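Local coordinates for protein SxtG (Microseira wollei, PDB 6U1R) that is an amidinotransferase of the saxitoxin biosynthetic pathway, probably passing an amidino group to its acceptor through a covalent enzyme intermediate, at residues D165-Y170 / A175-A180; S128-A133 / P361-F366; Q195-Q198 / S203-V206. All blocks are in the same frame, centred on the assembly; numbering follows the deposited sequence.

Contact 1: residues D165-Y170 / A175-A180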
loop_
_atom_site.group_PDB
_atom_site.type_symbol
_atom_site.label_atom_id
_atom_site.label_comp_id
_atom_site.label_asym_id
_atom_site.label_seq_id
_atom_site.Cartn_x
_atom_site.Cartn_y
_atom_site.Cartn_z
ATOM N N ASP A 165 -11.579 -7.714 -7.571
ATOM C CA ASP A 165 -12.905 -7.486 -8.145
ATOM C C ASP A 165 -13.860 -6.917 -7.099
ATOM O O ASP A 165 -14.596 -5.958 -7.364
ATOM C CB ASP A 165 -13.480 -8.788 -8.709
ATOM C CG ASP A 165 -12.846 -9.204 -10.018
ATOM O OD1 ASP A 165 -12.341 -8.333 -10.752
ATOM O OD2 ASP A 165 -12.874 -10.414 -10.321
ATOM N N LEU A 166 -13.887 -7.531 -5.912
ATOM C CA LEU A 166 -14.762 -7.064 -4.846
ATOM C C LEU A 166 -14.350 -5.679 -4.354
ATOM O O LEU A 166 -15.201 -4.803 -4.151
ATOM C CB LEU A 166 -14.746 -8.081 -3.699
ATOM C CG LEU A 166 -15.590 -9.335 -3.944
ATOM C CD1 LEU A 166 -15.183 -10.437 -2.982
ATOM C CD2 LEU A 166 -17.094 -9.012 -3.837
ATOM N N LEU A 167 -13.049 -5.467 -4.146
ATOM C CA LEU A 167 -12.577 -4.173 -3.661
ATOM C C LEU A 167 -12.951 -3.038 -4.613
ATOM O O LEU A 167 -13.408 -1.975 -4.173
ATOM C CB LEU A 167 -11.059 -4.239 -3.434
ATOM C CG LEU A 167 -10.641 -5.199 -2.293
ATOM C CD1 LEU A 167 -9.162 -5.634 -2.367
ATOM C CD2 LEU A 167 -10.899 -4.562 -0.959
ATOM N N LYS A 168 -12.766 -3.234 -5.924
ATOM C CA LYS A 168 -13.118 -2.172 -6.863
ATOM C C LYS A 168 -14.631 -1.927 -6.874
ATOM O O LYS A 168 -15.067 -0.780 -6.970
ATOM C CB LYS A 168 -12.569 -2.506 -8.264
ATOM C CG LYS A 168 -11.041 -2.382 -8.338
ATOM C CD LYS A 168 -10.462 -2.537 -9.759
ATOM C CE LYS A 168 -10.725 -3.919 -10.327
ATOM N NZ LYS A 168 -9.804 -4.287 -11.444
ATOM N N GLU A 169 -15.439 -2.987 -6.732
ATOM C CA GLU A 169 -16.884 -2.819 -6.582
ATOM C C GLU A 169 -17.213 -1.954 -5.370
ATOM O O GLU A 169 -18.004 -1.009 -5.461
ATOM C CB GLU A 169 -17.571 -4.184 -6.454
ATOM C CG GLU A 169 -19.069 -4.087 -6.093
ATOM C CD GLU A 169 -19.712 -5.417 -5.764
ATOM O OE1 GLU A 169 -19.352 -6.437 -6.393
ATOM O OE2 GLU A 169 -20.590 -5.412 -4.863
ATOM N N TYR A 170 -16.629 -2.279 -4.210
ATOM C CA TYR A 170 -16.913 -1.505 -3.004
ATOM C C TYR A 170 -16.430 -0.065 -3.138
ATOM O O TYR A 170 -17.084 0.868 -2.660
ATOM C CB TYR A 170 -16.259 -2.173 -1.792
ATOM C CG TYR A 170 -16.829 -3.514 -1.408
ATOM C CD1 TYR A 170 -18.195 -3.774 -1.468
ATOM C CD2 TYR A 170 -15.996 -4.522 -0.938
ATOM C CE1 TYR A 170 -18.700 -5.026 -1.098
ATOM C CE2 TYR A 170 -16.489 -5.749 -0.566
ATOM C CZ TYR A 170 -17.836 -5.998 -0.638
ATOM O OH TYR A 170 -18.286 -7.243 -0.263
ATOM N N ALA A 175 -16.681 3.164 -0.734
ATOM C CA ALA A 175 -15.779 2.730 0.325
ATOM C C ALA A 175 -14.417 3.404 0.199
ATOM O O ALA A 175 -13.949 3.720 -0.902
ATOM C CB ALA A 175 -15.616 1.217 0.283
ATOM N N LYS A 176 -13.771 3.605 1.343
ATOM C CA LYS A 176 -12.374 4.001 1.355
ATOM C C LYS A 176 -11.496 2.756 1.278
ATOM O O LYS A 176 -11.885 1.671 1.717
ATOM C CB LYS A 176 -12.070 4.832 2.595
ATOM C CG LYS A 176 -12.835 6.143 2.574
ATOM C CD LYS A 176 -12.616 6.989 3.823
ATOM C CE LYS A 176 -13.325 8.337 3.685
ATOM N NZ LYS A 176 -12.644 9.412 4.470
ATOM N N TRP A 177 -10.331 2.912 0.664
ATOM C CA TRP A 177 -9.519 1.763 0.270
ATOM C C TRP A 177 -8.071 2.226 0.236
ATOM O O TRP A 177 -7.686 3.031 -0.617
ATOM C CB TRP A 177 -9.989 1.221 -1.080
ATOM C CG TRP A 177 -9.223 0.071 -1.656
ATOM C CD1 TRP A 177 -8.464 -0.844 -0.984
ATOM C CD2 TRP A 177 -9.154 -0.286 -3.039
ATOM N NE1 TRP A 177 -7.917 -1.741 -1.871
ATOM C CE2 TRP A 177 -8.324 -1.414 -3.139
ATOM C CE3 TRP A 177 -9.699 0.258 -4.206
ATOM C CZ2 TRP A 177 -8.034 -2.021 -4.360
ATOM C CZ3 TRP A 177 -9.400 -0.329 -5.412
ATOM C CH2 TRP A 177 -8.582 -1.464 -5.487
ATOM N N THR A 178 -7.269 1.724 1.166
ATOM C CA THR A 178 -5.919 2.215 1.340
ATOM C C THR A 178 -5.007 1.014 1.537
ATOM O O THR A 178 -5.465 -0.096 1.827
ATOM C CB THR A 178 -5.808 3.186 2.533
ATOM O OG1 THR A 178 -6.047 2.497 3.755
ATOM C CG2 THR A 178 -6.831 4.281 2.459
ATOM N N ALA A 179 -3.711 1.233 1.346
ATOM C CA ALA A 179 -2.716 0.200 1.584
ATOM C C ALA A 179 -1.608 0.758 2.466
ATOM O O ALA A 179 -1.215 1.921 2.326
ATOM C CB ALA A 179 -2.117 -0.311 0.276
ATOM N N ALA A 180 -1.114 -0.061 3.375
ATOM C CA ALA A 180 0.158 0.259 3.995
ATOM C C ALA A 180 1.233 0.134 2.917
ATOM O O ALA A 180 1.076 -0.653 1.978
ATOM C CB ALA A 180 0.465 -0.690 5.144
#
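The indole of W177 receives L167 over one face of its six-membered ring, a CH-pi contact in which L167 CB sits 4.1 Å from the ring centroid and 21° off the ring normal. The approach is offset toward the rim, so that L167 CB comes within 3.9 Å of W177 CZ2, and the two side chains cross at about a right angle. One residue further along the helix, the methylene K168 CG reaches the far end of the indole obliquely, 3.9 Å from W177 CH2. The indole of W177 leaves the strand toward the helix because its CG stands anti to the backbone N (chi1 178°). These elements form a beta-alpha-beta unit: strand 145-148, helix 164-172 and strand 176-179, the two strands parallel neighbours in a three-stranded mixed sheet. Where the chain turns from helix to strand, A175 N donates to Y170 O (3.0 Å, N-H...O angle 164°), and Y170 CB packs on A175 CB at 4.0 Å. In the next shell, W177 NE1 is hydrogen-bonded to E148 OE2 on the adjacent strand, which would limit the rotation of the indole, while Y170 OH leads away to E39 OE2. K168 bends at chi3, and its NZ bonds to the carbonyl oxygen of F210 of the second subunit; W177 O accepts a hydrogen bond from W241 NE1 of that same subunit.

Contact 2: residues S128-A133 / P361-F366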
loop_
_atom_site.group_PDB
_atom_site.type_symbol
_atom_site.label_atom_id
_atom_site.label_comp_id
_atom_site.label_asym_id
_atom_site.label_seq_id
_atom_site.Cartn_x
_atom_site.Cartn_y
_atom_site.Cartn_z
ATOM N N SER A 128 5.702 -20.001 -5.177
ATOM C CA SER A 128 4.253 -19.906 -5.299
ATOM C C SER A 128 3.743 -18.910 -4.264
ATOM O O SER A 128 4.475 -18.470 -3.371
ATOM C CB SER A 128 3.566 -21.262 -5.088
ATOM O OG SER A 128 3.676 -21.680 -3.731
ATOM N N GLY A 129 2.475 -18.580 -4.387
ATOM C CA GLY A 129 1.747 -17.960 -3.302
ATOM C C GLY A 129 1.253 -18.980 -2.299
ATOM O O GLY A 129 1.765 -20.102 -2.200
ATOM N N PHE A 130 0.225 -18.567 -1.538
ATOM C CA PHE A 130 -0.380 -19.399 -0.500
ATOM C C PHE A 130 -1.778 -19.761 -0.974
ATOM O O PHE A 130 -1.933 -20.710 -1.769
ATOM C CB PHE A 130 -0.326 -18.661 0.857
ATOM C CG PHE A 130 -1.022 -19.386 2.019
ATOM C CD1 PHE A 130 -0.903 -20.756 2.189
ATOM C CD2 PHE A 130 -1.775 -18.668 2.953
ATOM C CE1 PHE A 130 -1.533 -21.415 3.249
ATOM C CE2 PHE A 130 -2.404 -19.323 4.045
ATOM C CZ PHE A 130 -2.283 -20.689 4.184
ATOM N N CYS A 131 -2.813 -19.008 -0.603
ATOM C CA CYS A 131 -4.202 -19.321 -0.953
ATOM C C CYS A 131 -5.078 -18.151 -0.501
ATOM O O CYS A 131 -4.599 -17.176 0.097
ATOM C CB CYS A 131 -4.658 -20.650 -0.319
ATOM S SG CYS A 131 -4.861 -20.650 1.469
ATOM N N ALA A 132 -6.377 -18.254 -0.774
ATOM C CA ALA A 132 -7.331 -17.230 -0.360
ATOM C C ALA A 132 -8.315 -17.770 0.677
ATOM O O ALA A 132 -9.478 -17.366 0.719
ATOM C CB ALA A 132 -8.076 -16.663 -1.567
ATOM N N ALA A 133 -7.841 -18.651 1.558
ATOM C CA ALA A 133 -8.684 -19.230 2.594
ATOM C C ALA A 133 -8.922 -18.274 3.762
ATOM O O ALA A 133 -9.925 -18.422 4.471
ATOM C CB ALA A 133 -8.061 -20.539 3.104
ATOM N N PRO A 361 -6.304 -27.181 8.363
ATOM C CA PRO A 361 -4.986 -27.265 7.697
ATOM C C PRO A 361 -4.703 -26.079 6.802
ATOM O O PRO A 361 -3.544 -25.871 6.416
ATOM C CB PRO A 361 -5.066 -28.563 6.880
ATOM C CG PRO A 361 -6.259 -29.292 7.358
ATOM C CD PRO A 361 -7.183 -28.299 7.984
ATOM N N PHE A 362 -5.723 -25.304 6.444
ATOM C CA PHE A 362 -5.545 -24.066 5.695
ATOM C C PHE A 362 -5.328 -22.869 6.610
ATOM O O PHE A 362 -5.372 -21.728 6.140
ATOM C CB PHE A 362 -6.747 -23.847 4.776
ATOM C CG PHE A 362 -6.940 -24.964 3.799
ATOM C CD1 PHE A 362 -7.649 -26.098 4.173
ATOM C CD2 PHE A 362 -6.373 -24.907 2.527
ATOM C CE1 PHE A 362 -7.811 -27.163 3.288
ATOM C CE2 PHE A 362 -6.531 -25.961 1.633
ATOM C CZ PHE A 362 -7.235 -27.093 2.012
ATOM N N LEU A 363 -5.110 -23.126 7.906
ATOM C CA LEU A 363 -4.638 -22.178 8.908
ATOM C C LEU A 363 -5.715 -21.206 9.375
ATOM O O LEU A 363 -5.403 -20.073 9.778
ATOM C CB LEU A 363 -3.431 -21.396 8.381
ATOM C CG LEU A 363 -2.268 -22.270 7.875
ATOM C CD1 LEU A 363 -1.028 -21.421 7.615
ATOM C CD2 LEU A 363 -1.960 -23.399 8.841
ATOM N N GLY A 364 -6.972 -21.630 9.338
ATOM C CA GLY A 364 -8.036 -20.808 9.890
ATOM C C GLY A 364 -9.266 -21.601 10.283
ATOM O O GLY A 364 -9.442 -22.763 9.912
ATOM N N SER A 365 -10.139 -20.932 11.042
ATOM C CA SER A 365 -11.506 -21.399 11.229
ATOM C C SER A 365 -12.433 -20.240 10.862
ATOM O O SER A 365 -12.071 -19.428 10.007
ATOM C CB SER A 365 -11.723 -21.914 12.658
ATOM O OG SER A 365 -12.989 -22.548 12.794
ATOM N N PHE A 366 -13.609 -20.129 11.497
ATOM C CA PHE A 366 -14.670 -19.260 10.969
ATOM C C PHE A 366 -14.243 -17.790 10.908
ATOM O O PHE A 366 -14.520 -17.089 9.926
ATOM C CB PHE A 366 -15.939 -19.380 11.822
ATOM C CG PHE A 366 -16.385 -20.794 12.044
ATOM C CD1 PHE A 366 -16.905 -21.548 10.998
ATOM C CD2 PHE A 366 -16.263 -21.382 13.305
ATOM C CE1 PHE A 366 -17.302 -22.857 11.206
ATOM C CE2 PHE A 366 -16.655 -22.667 13.517
ATOM C CZ PHE A 366 -17.175 -23.415 12.476
#
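F130 carries its CG anti to the backbone N (chi1 176°), which extends the phenyl ring toward L363; there chi1 of -54° sets CG beside the backbone N, and the extended chi2 then brings CD1 to the ring. F130 CZ and L363 CD1 meet at 3.7 Å, the leucine arriving obliquely. F362 O lies 3.8 Å from the same F130 CZ, also at a slant; this carbonyl oxygen is hydrogen-bonded to N134 ND2, of the residue that follows A133. The second touch is aliphatic: A133 CB abuts F362 CB at 3.9 Å, and the F362 ring continues past it to stack with Y81 and pack on I86 and A89 of helix 83-102. As in relatives of the amidinotransferase family, the fold is probably an alpha/beta-propeller, and here the contact joins two of its irregular loops, one between strand 125-126 and helix 135-138, the other leading into strand 370-375. The second loop runs on toward C368, the predicted amidino-cysteine nucleophile, and the L363 side chain lies about 7 Å from that of C368 and about 6 Å from that of H264, also predicted to be catalytic. Within the first loop, C131 SG sits 3.6 Å above the centre of the F130 ring while accepting a hydrogen bond from A133 N (3.6 Å, N-H...S angle 155°), so that one sulfur touches both the phenyl and the A133 backbone. A133 O is held in turn by Y359 OH.

Contact 3: residues Q195-Q198 / S203-V206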
loop_
_atom_site.group_PDB
_atom_site.type_symbol
_atom_site.label_atom_id
_atom_site.label_comp_id
_atom_site.label_asym_id
_atom_site.label_seq_id
_atom_site.Cartn_x
_atom_site.Cartn_y
_atom_site.Cartn_z
ATOM N N GLN A 195 15.839 -18.029 18.248
ATOM C CA GLN A 195 15.492 -19.216 19.018
ATOM C C GLN A 195 14.369 -18.842 19.976
ATOM O O GLN A 195 14.324 -17.719 20.486
ATOM C CB GLN A 195 16.688 -19.770 19.832
ATOM C CG GLN A 195 17.907 -20.125 19.014
ATOM C CD GLN A 195 17.687 -21.291 18.065
ATOM O OE1 GLN A 195 16.706 -22.032 18.170
ATOM N NE2 GLN A 195 18.608 -21.461 17.130
ATOM N N PHE A 196 13.465 -19.784 20.231
ATOM C CA PHE A 196 12.397 -19.510 21.181
ATOM C C PHE A 196 13.003 -19.061 22.511
ATOM O O PHE A 196 14.039 -19.595 22.925
ATOM C CB PHE A 196 11.527 -20.748 21.406
ATOM C CG PHE A 196 10.664 -21.130 20.223
ATOM C CD1 PHE A 196 9.727 -20.253 19.696
ATOM C CD2 PHE A 196 10.770 -22.393 19.667
ATOM C CE1 PHE A 196 8.930 -20.631 18.608
ATOM C CE2 PHE A 196 9.972 -22.776 18.598
ATOM C CZ PHE A 196 9.051 -21.889 18.068
ATOM N N PRO A 197 12.407 -18.083 23.193
ATOM C CA PRO A 197 12.874 -17.723 24.539
ATOM C C PRO A 197 12.744 -18.879 25.522
ATOM O O PRO A 197 11.965 -19.812 25.331
ATOM C CB PRO A 197 11.951 -16.568 24.946
ATOM C CG PRO A 197 11.306 -16.086 23.710
ATOM C CD PRO A 197 11.333 -17.194 22.713
ATOM N N GLN A 198 13.501 -18.785 26.617
ATOM C CA GLN A 198 13.319 -19.703 27.735
ATOM C C GLN A 198 12.038 -19.364 28.500
ATOM O O GLN A 198 11.433 -18.303 28.324
ATOM C CB GLN A 198 14.521 -19.655 28.673
ATOM C CG GLN A 198 15.791 -20.187 28.054
ATOM C CD GLN A 198 15.645 -21.625 27.611
ATOM O OE1 GLN A 198 14.915 -22.403 28.229
ATOM N NE2 GLN A 198 16.321 -21.985 26.526
ATOM N N SER A 203 9.068 -12.467 25.863
ATOM C CA SER A 203 8.695 -12.946 24.543
ATOM C C SER A 203 9.573 -12.305 23.474
ATOM O O SER A 203 10.120 -11.214 23.650
ATOM C CB SER A 203 7.225 -12.649 24.261
ATOM O OG SER A 203 6.983 -11.256 24.237
ATOM N N ARG A 204 9.696 -12.998 22.352
ATOM C CA ARG A 204 10.490 -12.545 21.223
ATOM C C ARG A 204 9.978 -13.284 19.998
ATOM O O ARG A 204 9.496 -14.411 20.111
ATOM C CB ARG A 204 11.988 -12.814 21.440
ATOM C CG ARG A 204 12.590 -11.984 22.587
ATOM C CD ARG A 204 14.109 -12.089 22.681
ATOM N NE ARG A 204 14.569 -13.427 23.066
ATOM C CZ ARG A 204 14.791 -14.421 22.208
ATOM N NH1 ARG A 204 14.586 -14.230 20.909
ATOM N NH2 ARG A 204 15.215 -15.605 22.649
ATOM N N PHE A 205 10.073 -12.635 18.842
ATOM C CA PHE A 205 9.566 -13.205 17.601
ATOM C C PHE A 205 10.581 -13.009 16.492
ATOM O O PHE A 205 11.557 -12.271 16.640
ATOM C CB PHE A 205 8.217 -12.584 17.246
ATOM C CG PHE A 205 7.228 -12.704 18.342
ATOM C CD1 PHE A 205 6.624 -13.919 18.603
ATOM C CD2 PHE A 205 6.932 -11.622 19.142
ATOM C CE1 PHE A 205 5.733 -14.052 19.637
ATOM C CE2 PHE A 205 6.041 -11.749 20.191
ATOM C CZ PHE A 205 5.438 -12.963 20.433
ATOM N N VAL A 206 10.323 -13.669 15.355
ATOM C CA VAL A 206 11.324 -13.747 14.287
ATOM C C VAL A 206 11.444 -12.449 13.485
ATOM O O VAL A 206 12.520 -12.158 12.950
ATOM C CB VAL A 206 11.030 -14.949 13.367
ATOM C CG1 VAL A 206 9.773 -14.733 12.572
ATOM C CG2 VAL A 206 12.207 -15.235 12.442
HETATM O O HOH W 1 16.695 -15.319 19.601
#
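Q195 offers its backbone carbonyl to R204 across an irregular hairpin-like excursion, part of the long connection between strands 176-179 and 219-222; neither limb is regular strand. R204 NH2 donates to Q195 O at 3.2 Å with an N-H...O angle of 142°, a bent bond in which the donor is tilted from the carbonyl plane and the oxygen lies at the edge of the guanidinium, 23° out of its plane. A water bridges the two limbs, accepting from Q195 N at 3.1 Å and, in a weak bond, from R204 NH1 at 2.7 Å. F196 turns its side chain away from the opposite limb to meet W59 edge-to-face and to pack on P260, placing this limb against the neighbouring loops. P197 comes next and makes the apolar part of the contact. The proline ring and the arginine chain lie alongside each other, running in opposite senses, with P197 CG 3.7 Å from R204 N and 4.0 Å from R204 CB. At Q198 the first limb leaves the arginine, and Q198 N is bonded to E201 OE1 in the connecting turn. On the other limb F205 meets H232 edge-to-face and V206 N donates to H232 ND1, so each limb also contacts the rest of the chain, while the contact itself lies at the surface. The R204 chain bends at chi3 (-67°), which folds its guanidinium back over the proline until P197 CG stands 4.0 Å above one face, offset toward the rim.

In the fold
Along the chain, 128-133 comes first, then the helix and strand of contact 1, then the two loop segments of contact 3, and 361-366 completes contact 2 more than 200 residues after it opened. Contact 1 belongs to the beta-alpha-beta unit 145-148/164-172/176-179, and contact 3 lies in the connection that follows strand 176-179; both are local pairings. Contact 2 instead joins two loops distant in sequence, nearer the centre of the chain. Its centre is 21 Å from that of contact 1 and 25 Å from that of contact 3, which lie on opposite sides of the chain's centre. Contact 1 faces the second subunit, contact 2 lies near the predicted catalytic residues, and contact 3 is at the surface.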